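Local structure of 6-phosphofructokinase isozyme 2 (Escherichia coli, 3UMO) at residues I164-G169 and Q188-A193; G283-L288 and Q301-Y306. The protein catalyses the ATP-dependent phosphorylation of D-fructose 6-phosphate to fructose 1,6-bisphosphate, the committing step of glycolysis, working as a magnesium-requiring homodimer. One frame throughout, in Å; residues are numbered along the deposited sequence.

The two contacts lie in series along the chain, their centres 23 Å apart and their nearest atoms about 11 Å apart, and they share no helix or strand. Interaction 1, about 11 Å from the centre of the chain, joins the end of parallel strand 162-166 to the start of helix 188-195. It is only partly buried and is carried by carboxylates and water. Interaction 2, about 17 Å out, is nevertheless more fully buried: helix 297-307 presses one isoleucine against the 283-288 segment, carbon on carbon. Polar chemistry there faces ATP and potassium, whereas in interaction 1 it occupies the interface itself, close to a bound magnesium ion.

Interaction 1: residues I164-G169 and Q188-A193; sequences IVDSSG and QKELSA. With ATP (adenosine-5'-triphosphate), chain I.
D166 OD2 is approached by two waters that also reach E190 across the contact. Water 1 lies 2.5 Å from D166 OD2. It is 2.8 Å from E190 OE1. Water 2 is 2.9 Å from E190 OE2. Its hold on D166 OD2, at 3.3 Å, is weak. D166 OD2 stays 4.2 Å from E190 OE1, a gap that water 1 bridges and water 2 spans more weakly. The carboxylate planes are turned 69° against each other. E190 arrives with CG anti to its carbonyl carbon (chi1 -71°) and the chain extended, which lays CD 3.5 Å from S167 O and CG 3.7 Å from S168 CB. N187 OD1 accepts from E190 N at the helix start, positioning the residue. Water 3 makes a further bridge, donating to E190 O and weakly accepting from G169 N. K189 NZ gives a weak bond of 3.2 Å to O2A of ATP in chain I, a nucleotide also held by K27 N of the third subunit, consistent with the shared allosteric ATP site. An alanine in place of E190 removes both carboxylate oxygens, and waters 1 and 2, left without their helix-side acceptors, would probably be freer to shift. A magnesium ion near the D166 side chain, with E190 an inferred ligand of the catalytic magnesium, implies a hydrated, acidic metal-binding corner of the active site.

Interaction 2: residues G283-L288 and Q301-Y306; sequences GSAATL and QKIYAY. With K (potassium ion), chain F; ATP (adenosine-5'-triphosphate), chain E.
Apolar packing between the helices passes through one methyl group, I303 CD1. It comes end-on to the other backbone, 3.6 Å from A285 N and 4.0 Å from A285 CB, while L288 CD1 flanks it at 4.2 Å. I303 holds CG1 anti to its carbonyl carbon (chi1 -64°) and then runs extended (chi2 166°), which carries CD1 outward from its helix onto the helical backbone at S284 and A285. A281 and P244 also touch I303, so its side chain is enclosed beyond the two segments.

Hydrogen bonds of 283-288 hold the nucleotide and shape the segment. S284 OG has two roles toward ATP in chain E: it donates to N3 of the adenine over 3.0 Å and accepts from the ribose O2', likewise at 3.0 Å; a weak further bond joins it to V280 O. T287 OG1 turns back to S284 O, 2.7 Å away, the angle at the carbonyl oxygen being 134°. That bond fixes the threonine's rotation, leaving T287 CG2 over the adenine face, 3.6 Å from C4. G283 adds close backbone packing against the ribose.

Metal binding comes from the same segment. A286 O coordinates potassium at 2.9 Å, joined by the carbonyl oxygens of S250, V252, N289, G291 and R293. The segment thus meets a packing helix, the nucleoside and a cation within six residues. Carbonyl coordination of potassium beside the adenine pocket marks the monovalent cation site conserved in the ribokinase family.

Interaction 1: residues I164-G169 and Q188-A193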
loop_
_atom_site.group_PDB
_atom_site.type_symbol
_atom_site.label_atom_id
_atom_site.label_comp_id
_atom_site.label_asym_id
_atom_site.label_seq_id
_atom_site.Cartn_x
_atom_site.Cartn_y
_atom_site.Cartn_z
ATOM N N ILE A 164 37.427 11.071 -3.503
ATOM C CA ILE A 164 36.578 10.022 -2.964
ATOM C C ILE A 164 35.278 10.064 -3.753
ATOM O O ILE A 164 34.733 11.141 -4.005
ATOM C CB ILE A 164 36.307 10.265 -1.466
ATOM C CG1 ILE A 164 37.618 10.144 -0.678
ATOM C CG2 ILE A 164 35.253 9.300 -0.932
ATOM C CD1 ILE A 164 37.484 10.503 0.798
ATOM N N VAL A 165 34.793 8.900 -4.172
ATOM C CA VAL A 165 33.618 8.852 -5.040
ATOM C C VAL A 165 32.497 8.008 -4.445
ATOM O O VAL A 165 32.726 6.890 -3.989
ATOM C CB VAL A 165 33.980 8.295 -6.437
ATOM C CG1 VAL A 165 32.736 8.196 -7.320
ATOM C CG2 VAL A 165 35.052 9.159 -7.106
ATOM N N ASP A 166 31.282 8.557 -4.437
ATOM C CA ASP A 166 30.093 7.797 -4.065
ATOM C C ASP A 166 28.994 8.142 -5.061
ATOM O O ASP A 166 28.429 9.232 -5.020
ATOM C CB ASP A 166 29.662 8.137 -2.637
ATOM C CG ASP A 166 28.461 7.326 -2.174
ATOM O OD1 ASP A 166 28.043 7.520 -1.013
ATOM O OD2 ASP A 166 27.932 6.505 -2.960
ATOM N N SER A 167 28.710 7.227 -5.979
ATOM C CA SER A 167 27.704 7.493 -6.994
ATOM C C SER A 167 27.107 6.181 -7.467
ATOM O O SER A 167 27.234 5.156 -6.800
ATOM C CB SER A 167 28.318 8.265 -8.165
ATOM O OG SER A 167 27.314 8.779 -9.024
ATOM N N SER A 168 26.438 6.205 -8.611
ATOM C CA SER A 168 25.841 4.982 -9.131
ATOM C C SER A 168 25.742 5.012 -10.648
ATOM O O SER A 168 26.031 6.032 -11.282
ATOM C CB SER A 168 24.447 4.760 -8.535
ATOM O OG SER A 168 23.546 5.782 -8.938
ATOM N N GLY A 169 25.328 3.884 -11.217
ATOM C CA GLY A 169 25.127 3.764 -12.651
ATOM C C GLY A 169 26.348 4.117 -13.475
ATOM O O GLY A 169 27.485 3.870 -13.060
ATOM N N GLN A 188 25.803 -2.606 -2.272
ATOM C CA GLN A 188 25.811 -3.882 -2.990
ATOM C C GLN A 188 25.269 -3.773 -4.400
ATOM O O GLN A 188 25.838 -4.339 -5.342
ATOM C CB GLN A 188 25.048 -4.946 -2.212
ATOM C CG GLN A 188 25.761 -5.348 -0.955
ATOM C CD GLN A 188 24.859 -6.094 -0.015
ATOM O OE1 GLN A 188 24.173 -5.486 0.808
ATOM N NE2 GLN A 188 24.834 -7.419 -0.140
ATOM N N LYS A 189 24.175 -3.039 -4.552
ATOM C CA LYS A 189 23.577 -2.872 -5.868
ATOM C C LYS A 189 24.512 -2.088 -6.784
ATOM O O LYS A 189 24.684 -2.435 -7.952
ATOM C CB LYS A 189 22.214 -2.183 -5.765
ATOM C CG LYS A 189 21.092 -3.123 -5.354
ATOM C CD LYS A 189 19.723 -2.501 -5.575
ATOM C CE LYS A 189 18.637 -3.349 -4.931
ATOM N NZ LYS A 189 17.281 -2.773 -5.143
ATOM N N GLU A 190 25.119 -1.042 -6.239
ATOM C CA GLU A 190 26.065 -0.222 -6.995
ATOM C C GLU A 190 27.317 -1.010 -7.405
ATOM O O GLU A 190 27.842 -0.812 -8.504
ATOM C CB GLU A 190 26.414 1.053 -6.210
ATOM C CG GLU A 190 25.251 2.063 -6.147
ATOM C CD GLU A 190 25.294 2.971 -4.926
ATOM O OE1 GLU A 190 26.256 2.873 -4.133
ATOM O OE2 GLU A 190 24.354 3.785 -4.756
ATOM N N LEU A 191 27.793 -1.903 -6.533
ATOM C CA LEU A 191 28.943 -2.746 -6.871
ATOM C C LEU A 191 28.587 -3.707 -8.002
ATOM O O LEU A 191 29.350 -3.879 -8.961
ATOM C CB LEU A 191 29.427 -3.536 -5.650
ATOM C CG LEU A 191 30.581 -4.512 -5.911
ATOM C CD1 LEU A 191 31.859 -3.782 -6.346
ATOM C CD2 LEU A 191 30.831 -5.371 -4.681
ATOM N N SER A 192 27.417 -4.328 -7.892
ATOM C CA SER A 192 26.948 -5.249 -8.923
ATOM C C SER A 192 26.875 -4.569 -10.286
ATOM O O SER A 192 27.294 -5.140 -11.295
ATOM C CB SER A 192 25.577 -5.815 -8.557
ATOM O OG SER A 192 25.080 -6.620 -9.611
ATOM N N ALA A 193 26.354 -3.347 -10.322
ATOM C CA ALA A 193 26.220 -2.642 -11.599
ATOM C C ALA A 193 27.587 -2.256 -12.148
ATOM O O ALA A 193 27.827 -2.318 -13.358
ATOM C CB ALA A 193 25.339 -1.415 -11.447
HETATM P PG ATP I . 20.124 2.916 -3.101
HETATM O O1G ATP I . 21.074 2.981 -1.951
HETATM O O2G ATP I . 20.298 4.211 -3.897
HETATM O O3G ATP I . 20.418 1.722 -3.976
HETATM P PB ATP I . 17.974 2.424 -1.320
HETATM O O1B ATP I . 16.453 2.875 -1.419
HETATM O O2B ATP I . 18.596 2.958 -0.023
HETATM O O3B ATP I . 18.655 2.997 -2.640
HETATM P PA ATP I . 17.048 -0.116 -1.924
HETATM O O1A ATP I . 16.368 0.496 -3.132
HETATM O O2A ATP I . 17.729 -1.441 -2.297
HETATM O O3A ATP I . 18.075 0.858 -1.355
HETATM O "O5'" ATP I . 15.915 -0.409 -0.817
HETATM C "C5'" ATP I . 16.078 -0.042 0.501
HETATM C "C4'" ATP I . 14.927 -0.287 1.355
HETATM O "O4'" ATP I . 13.745 -0.013 0.574
HETATM C "C3'" ATP I . 14.846 -1.714 1.682
HETATM O "O3'" ATP I . 15.461 -1.970 2.884
HETATM C "C2'" ATP I . 13.410 -1.989 1.750
HETATM O "O2'" ATP I . 12.971 -1.694 3.009
HETATM C "C1'" ATP I . 12.810 -1.044 0.782
HETATM N N9 ATP I . 12.474 -1.677 -0.489
HETATM C C8 ATP I . 13.278 -1.738 -1.565
HETATM N N7 ATP I . 12.618 -2.396 -2.547
HETATM C C5 ATP I . 11.397 -2.748 -2.094
HETATM C C6 ATP I . 10.308 -3.426 -2.658
HETATM N N6 ATP I . 10.366 -3.939 -4.071
HETATM N N1 ATP I . 9.206 -3.615 -1.908
HETATM C C2 ATP I . 9.142 -3.161 -0.641
HETATM N N3 ATP I . 10.167 -2.506 -0.081
HETATM C C4 ATP I . 11.297 -2.289 -0.770
HETATM O O HOH W 1 26.271 4.876 -2.146
HETATM O O HOH W 2 25.283 6.522 -4.937
HETATM O O HOH W 3 26.862 1.295 -10.249
#

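Interaction 2: residues G283-L288 and Q301-Y306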
loop_
_atom_site.group_PDB
_atom_site.type_symbol
_atom_site.label_atom_id
_atom_site.label_comp_id
_atom_site.label_asym_id
_atom_site.label_seq_id
_atom_site.Cartn_x
_atom_site.Cartn_y
_atom_site.Cartn_z
ATOM N N GLY A 283 27.425 5.470 9.944
ATOM C CA GLY A 283 26.319 4.985 9.138
ATOM C C GLY A 283 25.196 4.434 10.012
ATOM O O GLY A 283 24.021 4.755 9.828
ATOM N N SER A 284 25.564 3.599 10.977
ATOM C CA SER A 284 24.577 2.986 11.851
ATOM C C SER A 284 24.023 3.994 12.864
ATOM O O SER A 284 22.856 3.913 13.246
ATOM C CB SER A 284 25.160 1.747 12.531
ATOM O OG SER A 284 25.489 0.751 11.563
ATOM N N ALA A 285 24.845 4.956 13.271
ATOM C CA ALA A 285 24.366 6.023 14.146
ATOM C C ALA A 285 23.266 6.801 13.435
ATOM O O ALA A 285 22.268 7.180 14.050
ATOM C CB ALA A 285 25.505 6.952 14.535
ATOM N N ALA A 286 23.424 7.018 12.136
ATOM C CA ALA A 286 22.404 7.723 11.374
ATOM C C ALA A 286 21.050 7.021 11.463
ATOM O O ALA A 286 20.013 7.671 11.521
ATOM C CB ALA A 286 22.827 7.877 9.925
ATOM N N THR A 287 21.066 5.692 11.470
ATOM C CA THR A 287 19.827 4.923 11.472
ATOM C C THR A 287 19.065 5.011 12.789
ATOM O O THR A 287 17.908 4.606 12.862
ATOM C CB THR A 287 20.063 3.438 11.135
ATOM O OG1 THR A 287 20.641 2.774 12.264
ATOM C CG2 THR A 287 20.980 3.300 9.935
ATOM N N LEU A 288 19.710 5.533 13.828
ATOM C CA LEU A 288 19.061 5.629 15.138
ATOM C C LEU A 288 18.109 6.816 15.240
ATOM O O LEU A 288 17.229 6.852 16.097
ATOM C CB LEU A 288 20.104 5.730 16.250
ATOM C CG LEU A 288 21.093 4.575 16.271
ATOM C CD1 LEU A 288 22.132 4.791 17.369
ATOM C CD2 LEU A 288 20.345 3.262 16.458
ATOM N N GLN A 301 30.272 7.970 18.371
ATOM C CA GLN A 301 31.329 7.655 19.329
ATOM C C GLN A 301 31.033 6.381 20.106
ATOM O O GLN A 301 31.921 5.557 20.314
ATOM C CB GLN A 301 31.547 8.821 20.298
ATOM C CG GLN A 301 32.542 8.517 21.407
ATOM C CD GLN A 301 32.971 9.760 22.168
ATOM O OE1 GLN A 301 32.254 10.763 22.201
ATOM N NE2 GLN A 301 34.152 9.702 22.775
ATOM N N LYS A 302 29.781 6.224 20.528
ATOM C CA LYS A 302 29.374 5.057 21.315
ATOM C C LYS A 302 29.520 3.768 20.509
ATOM O O LYS A 302 30.057 2.768 20.996
ATOM C CB LYS A 302 27.925 5.216 21.786
ATOM C CG LYS A 302 27.424 4.079 22.676
ATOM C CD LYS A 302 25.908 4.153 22.874
ATOM C CE LYS A 302 25.493 5.457 23.540
ATOM N NZ LYS A 302 24.018 5.528 23.789
ATOM N N ILE A 303 29.032 3.794 19.273
ATOM C CA ILE A 303 29.151 2.628 18.402
ATOM C C ILE A 303 30.620 2.342 18.075
ATOM O O ILE A 303 31.066 1.195 18.139
ATOM C CB ILE A 303 28.330 2.794 17.108
ATOM C CG1 ILE A 303 26.837 2.873 17.444
ATOM C CG2 ILE A 303 28.601 1.620 16.157
ATOM C CD1 ILE A 303 25.957 3.363 16.298
ATOM N N TYR A 304 31.377 3.387 17.747
ATOM C CA TYR A 304 32.797 3.217 17.451
ATOM C C TYR A 304 33.565 2.601 18.624
ATOM O O TYR A 304 34.407 1.728 18.424
ATOM C CB TYR A 304 33.430 4.544 17.023
ATOM C CG TYR A 304 34.900 4.439 16.694
ATOM C CD1 TYR A 304 35.326 3.894 15.488
ATOM C CD2 TYR A 304 35.865 4.886 17.592
ATOM C CE1 TYR A 304 36.673 3.797 15.184
ATOM C CE2 TYR A 304 37.212 4.794 17.299
ATOM C CZ TYR A 304 37.612 4.251 16.096
ATOM O OH TYR A 304 38.955 4.164 15.815
ATOM N N ALA A 305 33.269 3.044 19.842
ATOM C CA ALA A 305 33.903 2.472 21.030
ATOM C C ALA A 305 33.625 0.974 21.144
ATOM O O ALA A 305 34.521 0.187 21.469
ATOM C CB ALA A 305 33.440 3.196 22.287
ATOM N N TYR A 306 32.381 0.586 20.875
ATOM C CA TYR A 306 31.993 -0.820 20.894
ATOM C C TYR A 306 32.764 -1.614 19.846
ATOM O O TYR A 306 33.294 -2.679 20.140
ATOM C CB TYR A 306 30.488 -0.962 20.663
ATOM C CG TYR A 306 30.014 -2.372 20.378
ATOM C CD1 TYR A 306 29.737 -3.259 21.414
ATOM C CD2 TYR A 306 29.819 -2.811 19.070
ATOM C CE1 TYR A 306 29.294 -4.540 21.155
ATOM C CE2 TYR A 306 29.380 -4.093 18.805
ATOM C CZ TYR A 306 29.115 -4.951 19.851
ATOM O OH TYR A 306 28.673 -6.227 19.588
HETATM K K K F . 17.889 8.772 9.832
HETATM P PG ATP E . 22.096 5.351 1.257
HETATM O O1G ATP E . 22.838 6.129 0.228
HETATM O O2G ATP E . 21.760 6.366 2.347
HETATM O O3G ATP E . 20.866 4.694 0.733
HETATM P PB ATP E . 23.830 3.232 1.107
HETATM O O1B ATP E . 22.853 2.263 0.374
HETATM O O2B ATP E . 24.887 3.876 0.185
HETATM O O3B ATP E . 23.048 4.335 1.954
HETATM P PA ATP E . 24.259 1.390 3.277
HETATM O O1A ATP E . 22.806 1.033 3.161
HETATM O O2A ATP E . 25.190 0.178 3.214
HETATM O O3A ATP E . 24.665 2.420 2.188
HETATM O "O5'" ATP E . 24.443 2.199 4.655
HETATM C "C5'" ATP E . 25.721 2.501 5.101
HETATM C "C4'" ATP E . 26.057 2.126 6.473
HETATM O "O4'" ATP E . 24.969 2.537 7.329
HETATM C "C3'" ATP E . 26.113 0.668 6.663
HETATM O "O3'" ATP E . 27.344 0.155 6.320
HETATM C "C2'" ATP E . 25.795 0.515 8.093
HETATM O "O2'" ATP E . 26.867 0.890 8.858
HETATM C "C1'" ATP E . 24.726 1.522 8.275
HETATM N N9 ATP E . 23.399 0.945 8.067
HETATM C C8 ATP E . 22.664 1.024 6.943
HETATM N N7 ATP E . 21.504 0.357 7.162
HETATM C C5 ATP E . 21.511 -0.139 8.417
HETATM C C6 ATP E . 20.598 -0.886 9.169
HETATM N N6 ATP E . 19.280 -1.313 8.593
HETATM N N1 ATP E . 20.929 -1.224 10.428
HETATM C C2 ATP E . 22.106 -0.855 10.964
HETATM N N3 ATP E . 22.992 -0.138 10.267
HETATM C C4 ATP E . 22.723 0.233 9.003
#